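Local coordinates for protein putative 3-hydroxybutyryl-CoA dehydratase (Rhodopseudomonas palustris, PDB 3HIN) that probably acts as an enoyl-CoA hydratase-type lyase of the crotonase superfamily, adding water to or removing it from acyl-CoA thioesters, at residues V62-I67 / V107-A112; D69-G74 / G115-G120. All blocks are in the same frame, centred on the assembly; numbering follows the deposited sequence.

Contact 1: residues V62-I67 / V107-A112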
ATOM      1  N   VAL A  62       2.085  25.072  17.753  1.00 32.74           N
ATOM      2  CA  VAL A  62       3.151  24.312  18.369  1.00 33.32           C
ATOM      3  C   VAL A  62       4.417  24.559  17.579  1.00 31.98           C
ATOM      4  O   VAL A  62       4.419  24.350  16.367  1.00 33.65           O
ATOM      5  CB  VAL A  62       2.912  22.763  18.339  1.00 32.46           C
ATOM      6  CG1 VAL A  62       4.031  22.101  19.104  1.00 31.18           C
ATOM      7  CG2 VAL A  62       1.635  22.396  18.968  1.00 31.63           C
ATOM      8  N   VAL A  63       5.483  24.994  18.257  1.00 31.69           N
ATOM      9  CA  VAL A  63       6.834  25.038  17.663  1.00 31.23           C
ATOM     10  C   VAL A  63       7.675  23.938  18.302  1.00 32.16           C
ATOM     11  O   VAL A  63       7.825  23.913  19.534  1.00 32.39           O
ATOM     12  CB  VAL A  63       7.506  26.395  17.918  1.00 30.70           C
ATOM     13  CG1 VAL A  63       8.997  26.344  17.569  1.00 29.81           C
ATOM     14  CG2 VAL A  63       6.792  27.467  17.047  1.00 33.98           C
ATOM     15  N   ILE A  64       8.208  23.024  17.487  1.00 32.44           N
ATOM     16  CA  ILE A  64       9.161  22.057  17.963  1.00 32.15           C
ATOM     17  C   ILE A  64      10.575  22.458  17.548  1.00 34.51           C
ATOM     18  O   ILE A  64      10.825  22.806  16.399  1.00 36.65           O
ATOM     19  CB  ILE A  64       8.908  20.720  17.386  1.00 32.83           C
ATOM     20  CG1 ILE A  64       7.519  20.254  17.724  1.00 29.14           C
ATOM     21  CG2 ILE A  64      10.002  19.684  17.904  1.00 29.09           C
ATOM     22  CD1 ILE A  64       7.186  18.981  16.957  1.00 34.53           C
ATOM     23  N   HIS A  65      11.495  22.428  18.482  1.00 32.63           N
ATOM     24  CA  HIS A  65      12.795  23.034  18.228  1.00 32.82           C
ATOM     25  C   HIS A  65      13.861  22.292  18.999  1.00 31.56           C
ATOM     26  O   HIS A  65      13.534  21.496  19.816  1.00 30.70           O
ATOM     27  CB  HIS A  65      12.761  24.511  18.618  1.00 32.25           C
ATOM     28  CG  HIS A  65      12.546  24.765  20.074  1.00 33.05           C
ATOM     29  ND1 HIS A  65      13.523  25.312  20.892  1.00 32.06           N
ATOM     30  CD2 HIS A  65      11.447  24.624  20.844  1.00 32.28           C
ATOM     31  CE1 HIS A  65      13.052  25.424  22.120  1.00 34.41           C
ATOM     32  NE2 HIS A  65      11.787  25.033  22.113  1.00 34.68           N
ATOM     33  N   GLY A  66      15.134  22.502  18.692  1.00 32.35           N
ATOM     34  CA  GLY A  66      16.197  21.761  19.398  1.00 34.30           C
ATOM     35  C   GLY A  66      16.989  22.641  20.364  1.00 35.27           C
ATOM     36  O   GLY A  66      17.260  23.839  20.098  1.00 34.86           O
ATOM     37  N   ILE A  67      17.297  22.091  21.537  1.00 38.06           N
ATOM     38  CA  ILE A  67      18.164  22.802  22.481  1.00 37.79           C
ATOM     39  C   ILE A  67      19.544  22.399  22.000  1.00 38.48           C
ATOM     40  O   ILE A  67      19.740  21.246  21.680  1.00 39.20           O
ATOM     41  CB  ILE A  67      17.967  22.314  23.906  1.00 38.11           C
ATOM     42  CG1 ILE A  67      16.473  22.385  24.294  1.00 38.76           C
ATOM     43  CG2 ILE A  67      18.847  23.140  24.895  1.00 39.93           C
ATOM     44  CD1 ILE A  67      15.908  23.826  24.549  1.00 37.42           C
ATOM     45  N   VAL A 107      -3.824  21.916  15.931  1.00 33.74           N
ATOM     46  CA  VAL A 107      -3.226  23.183  15.507  1.00 32.47           C
ATOM     47  C   VAL A 107      -1.978  22.988  14.668  1.00 33.12           C
ATOM     48  O   VAL A 107      -1.377  21.893  14.664  1.00 33.89           O
ATOM     49  CB  VAL A 107      -2.908  24.030  16.744  1.00 33.00           C
ATOM     50  CG1 VAL A 107      -4.223  24.330  17.466  1.00 30.96           C
ATOM     51  CG2 VAL A 107      -1.853  23.334  17.644  1.00 25.35           C
ATOM     52  N   PRO A 108      -1.560  24.053  13.940  1.00 34.00           N
ATOM     53  CA  PRO A 108      -0.377  23.749  13.110  1.00 33.38           C
ATOM     54  C   PRO A 108       0.902  23.589  13.932  1.00 33.13           C
ATOM     55  O   PRO A 108       1.107  24.294  14.925  1.00 33.19           O
ATOM     56  CB  PRO A 108      -0.220  24.957  12.217  1.00 31.91           C
ATOM     57  CG  PRO A 108      -1.381  25.900  12.525  1.00 34.42           C
ATOM     58  CD  PRO A 108      -2.263  25.299  13.543  1.00 33.73           C
ATOM     59  N   VAL A 109       1.762  22.697  13.450  1.00 33.23           N
ATOM     60  CA  VAL A 109       3.064  22.441  14.057  1.00 31.15           C
ATOM     61  C   VAL A 109       4.174  22.959  13.150  1.00 30.97           C
ATOM     62  O   VAL A 109       4.222  22.636  11.939  1.00 29.88           O
ATOM     63  CB  VAL A 109       3.252  20.967  14.277  1.00 30.07           C
ATOM     64  CG1 VAL A 109       4.606  20.680  14.942  1.00 28.86           C
ATOM     65  CG2 VAL A 109       2.102  20.426  15.120  1.00 32.10           C
ATOM     66  N   ILE A 110       5.068  23.760  13.744  1.00 30.84           N
ATOM     67  CA  ILE A 110       6.172  24.329  13.027  1.00 32.17           C
ATOM     68  C   ILE A 110       7.449  23.745  13.614  1.00 32.49           C
ATOM     69  O   ILE A 110       7.632  23.798  14.817  1.00 33.37           O
ATOM     70  CB  ILE A 110       6.159  25.924  13.143  1.00 32.78           C
ATOM     71  CG1 ILE A 110       4.812  26.488  12.643  1.00 33.83           C
ATOM     72  CG2 ILE A 110       7.335  26.578  12.358  1.00 31.44           C
ATOM     73  CD1 ILE A 110       4.069  27.236  13.680  1.00 33.98           C
ATOM     74  N   ALA A 111       8.348  23.255  12.776  1.00 32.32           N
ATOM     75  CA  ALA A 111       9.644  22.746  13.263  1.00 32.73           C
ATOM     76  C   ALA A 111      10.759  23.749  12.922  1.00 33.59           C
ATOM     77  O   ALA A 111      10.884  24.174  11.765  1.00 35.14           O
ATOM     78  CB  ALA A 111       9.930  21.382  12.617  1.00 32.59           C
ATOM     79  N   ALA A 112      11.535  24.150  13.925  1.00 31.72           N
ATOM     80  CA  ALA A 112      12.631  25.055  13.740  1.00 30.93           C
ATOM     81  C   ALA A 112      13.855  24.203  13.545  1.00 31.53           C
ATOM     82  O   ALA A 112      14.221  23.452  14.462  1.00 32.10           O
ATOM     83  CB  ALA A 112      12.750  26.005  14.995  1.00 30.37           C
TER

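Contact 2: residues D69-G74 / G115-G120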
ATOM      1  N   ASP A  69      23.112  22.886  19.470  1.00 37.88           N
ATOM      2  CA  ASP A  69      23.382  23.200  18.081  1.00 38.56           C
ATOM      3  C   ASP A  69      22.530  22.404  17.088  1.00 37.71           C
ATOM      4  O   ASP A  69      22.470  22.782  15.930  1.00 37.87           O
ATOM      5  CB  ASP A  69      24.857  22.958  17.777  1.00 38.83           C
ATOM      6  CG  ASP A  69      25.802  23.828  18.650  1.00 43.15           C
ATOM      7  OD1 ASP A  69      25.375  24.900  19.186  1.00 39.38           O
ATOM      8  OD2 ASP A  69      27.002  23.414  18.762  1.00 44.81           O
ATOM      9  N   HIS A  70      21.850  21.342  17.523  1.00 36.50           N
ATOM     10  CA  HIS A  70      21.187  20.457  16.547  1.00 37.12           C
ATOM     11  C   HIS A  70      19.683  20.305  16.764  1.00 36.15           C
ATOM     12  O   HIS A  70      19.169  20.416  17.906  1.00 37.24           O
ATOM     13  CB  HIS A  70      21.869  19.060  16.475  1.00 37.59           C
ATOM     14  CG  HIS A  70      23.347  19.146  16.326  1.00 37.07           C
ATOM     15  ND1 HIS A  70      23.955  19.279  15.092  1.00 38.30           N
ATOM     16  CD2 HIS A  70      24.330  19.253  17.257  1.00 37.10           C
ATOM     17  CE1 HIS A  70      25.262  19.410  15.271  1.00 41.69           C
ATOM     18  NE2 HIS A  70      25.510  19.406  16.576  1.00 40.16           N
ATOM     19  N   PHE A  71      18.979  20.040  15.660  1.00 35.50           N
ATOM     20  CA  PHE A  71      17.603  19.638  15.771  1.00 32.47           C
ATOM     21  C   PHE A  71      17.510  18.206  16.350  1.00 31.51           C
ATOM     22  O   PHE A  71      17.121  18.020  17.518  1.00 31.41           O
ATOM     23  CB  PHE A  71      16.906  19.752  14.441  1.00 31.97           C
ATOM     24  CG  PHE A  71      15.468  19.498  14.559  1.00 31.00           C
ATOM     25  CD1 PHE A  71      14.644  20.398  15.280  1.00 30.73           C
ATOM     26  CD2 PHE A  71      14.921  18.366  14.038  1.00 28.49           C
ATOM     27  CE1 PHE A  71      13.244  20.133  15.409  1.00 31.33           C
ATOM     28  CE2 PHE A  71      13.495  18.101  14.135  1.00 30.41           C
ATOM     29  CZ  PHE A  71      12.686  18.940  14.827  1.00 26.16           C
ATOM     30  N   SER A  72      17.903  17.214  15.564  1.00 30.44           N
ATOM     31  CA  SER A  72      17.990  15.841  16.042  1.00 32.19           C
ATOM     32  C   SER A  72      18.782  15.040  15.047  1.00 33.52           C
ATOM     33  O   SER A  72      18.596  15.147  13.833  1.00 33.12           O
ATOM     34  CB  SER A  72      16.612  15.216  16.257  1.00 31.37           C
ATOM     35  OG  SER A  72      16.715  13.822  16.477  1.00 33.23           O
ATOM     36  N   ALA A  73      19.698  14.246  15.579  1.00 35.26           N
ATOM     37  CA  ALA A  73      20.505  13.341  14.799  1.00 36.04           C
ATOM     38  C   ALA A  73      19.780  12.022  14.625  1.00 37.22           C
ATOM     39  O   ALA A  73      20.372  11.056  14.204  1.00 37.13           O
ATOM     40  CB  ALA A  73      21.856  13.121  15.527  1.00 37.38           C
ATOM     41  N   GLY A  74      18.504  11.977  14.995  1.00 37.99           N
ATOM     42  CA  GLY A  74      17.741  10.761  14.852  1.00 39.68           C
ATOM     43  C   GLY A  74      17.998   9.749  15.946  1.00 40.45           C
ATOM     44  O   GLY A  74      18.243  10.135  17.081  1.00 40.11           O
ATOM     45  N   GLY A 115      21.464  22.682  12.410  1.00 31.63           N
ATOM     46  CA  GLY A 115      22.436  21.608  12.618  1.00 32.39           C
ATOM     47  C   GLY A 115      21.853  20.310  12.078  1.00 32.52           C
ATOM     48  O   GLY A 115      21.170  20.300  11.092  1.00 33.78           O
ATOM     49  N   ALA A 116      22.087  19.218  12.768  1.00 33.57           N
ATOM     50  CA  ALA A 116      21.689  17.906  12.256  1.00 33.99           C
ATOM     51  C   ALA A 116      20.165  17.696  12.205  1.00 33.43           C
ATOM     52  O   ALA A 116      19.438  17.997  13.163  1.00 32.39           O
ATOM     53  CB  ALA A 116      22.435  16.789  13.065  1.00 34.44           C
ATOM     54  N   VAL A 117      19.659  17.279  11.036  1.00 33.33           N
ATOM     55  CA  VAL A 117      18.230  16.886  10.868  1.00 32.27           C
ATOM     56  C   VAL A 117      18.295  15.617  10.074  1.00 33.33           C
ATOM     57  O   VAL A 117      18.153  15.599   8.843  1.00 32.58           O
ATOM     58  CB  VAL A 117      17.427  17.947  10.081  1.00 33.28           C
ATOM     59  CG1 VAL A 117      15.961  17.509   9.960  1.00 31.90           C
ATOM     60  CG2 VAL A 117      17.597  19.468  10.749  1.00 30.96           C
ATOM     61  N   ILE A 118      18.627  14.544  10.750  1.00 33.33           N
ATOM     62  CA  ILE A 118      18.955  13.373   9.998  1.00 33.95           C
ATOM     63  C   ILE A 118      18.203  12.145  10.499  1.00 33.42           C
ATOM     64  O   ILE A 118      17.956  12.033  11.704  1.00 32.60           O
ATOM     65  CB  ILE A 118      20.509  13.124   9.921  1.00 35.52           C
ATOM     66  CG1 ILE A 118      21.045  12.495  11.182  1.00 35.01           C
ATOM     67  CG2 ILE A 118      21.308  14.414   9.632  1.00 37.40           C
ATOM     68  CD1 ILE A 118      22.672  12.688  11.289  1.00 40.72           C
ATOM     69  N   GLY A 119      17.897  11.197   9.585  1.00 32.95           N
ATOM     70  CA  GLY A 119      17.280   9.920  10.015  1.00 33.05           C
ATOM     71  C   GLY A 119      15.918  10.221  10.627  1.00 33.91           C
ATOM     72  O   GLY A 119      15.153  11.038  10.088  1.00 35.27           O
ATOM     73  N   GLY A 120      15.644   9.624  11.801  1.00 34.68           N
ATOM     74  CA  GLY A 120      14.440   9.910  12.577  1.00 34.33           C
ATOM     75  C   GLY A 120      14.149  11.381  12.797  1.00 34.48           C
ATOM     76  O   GLY A 120      12.991  11.801  12.859  1.00 35.28           O
TER

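Contact 1: residues V62-I67 / V107-A112
Val62 lays its CG2 methyl against CG2 of Val107 at 3.8 Å, the two side chains crossing at about a right angle. This methyl is anti to the carbonyl carbon of Val62 and beside its backbone N, which turns it back toward the start of 107-112. On the same face of the sheet, CD1 of Ile64 touches CG1 of Val109 at 3.7 Å. The Ile64 chain is extended (chi2 171°), and its terminal methyl does the reaching. Val63 and Ile110 are paired on the other face, where both rest on Ala201 of helix 197-208. His65 meets Ala112 through CB alone, 3.9 Å from the alanine CB; its ring leads away to Tyr198.

The strands run parallel and in register, Val62 beside Val109 and Ile64 beside Ala111. Val62 N donates to Pro108 O at 3.1 Å. Val62 O accepts from Ile110 N at 2.8 Å. Ile64 N then donates to Ile110 O, and Ile64 O accepts from Ala112 N. Val63 turns its backbone bonds the other way, to strand 26-31. All cross-strand hydrogen bonds are thus made by the backbone, while the side chains meet through hydrocarbon alone. This chemistry suits a central strand pair in the buried sheet of the crotonase fold.

Contact 2: residues D69-G74 / G115-G120
His70 leans its side chain along the backbone of Ala116. Its CB lies 3.7 Å from Ala116 N. CG stands beside the backbone N of His70 (chi1 -49°), anti to its carbonyl carbon, a setting that brings the ring alongside Ala116; CG is 4.1 Å from Ala116 CB. ND1 makes the main contact: it accepts the N-H of Ala116 at 3.0 Å, with 162° at the hydrogen. The donor lies only 2° out of the ring plane, at the edge. CE1 beyond is 4.0 Å from the same nitrogen. Asp69 CB sits over one ring face, offset toward the rim. With His70 replaced by an alanine, the Ala116 N-H would probably lose its acceptor and the start of strand 116-118 would be less firmly held.

Further along, the backbones take over. Ser72 N donates to Ala116 O, and Ser72 O accepts from Ile118 N at 3.1 Å. Ser72 OG accepts from Gly74 N, closing an ST turn, and is also hydrogen-bonded to Asn38 O, which ties the loop to the segment before strand 61-66. Phe71 CB packs on CG2 of Val117 at 3.8 Å. Ile118 sets CG1 against the carbonyl oxygen of Ala73, 3.4 Å away. Glycines sit where the chains come close. A CB on Gly115 would run into Asp69 O, and one on Gly74 into Ile118 O.

Gly119 is the N-cap of helix 120-127. A loop after one strand of the main sheet, hydrogen-bonded to a short strand that leads into a glycine-rich helix start, is typical of the crotonase fold. In relatives two backbone N-H groups form the oxyanion hole for the thioester, one just past the loop glycine that matches Gly74 and one at the helix start that probably matches Gly120; the arrangement here is consistent with that.

Overall arrangement
From the N terminus, the chain passes along strand 61-66 and then through the loop at 69-74. Helix 85-103 follows before strand 109-113 returns beside strand 61-66. Contact 1 closes this beta-alpha-beta crossover within the main sheet. The chain continues into strand 116-118, and contact 2 closes a second loop of similar length. The two loops cross, because the four segments alternate along the chain. Their centres are about 14 Å apart. Phe71 bridges them: its CD1 lies 3.2 Å from Ala112 O, and its CE1 packs near Ile64 O. Together the contacts tie the central sheet to the small sheet and to the start of helix 120-127.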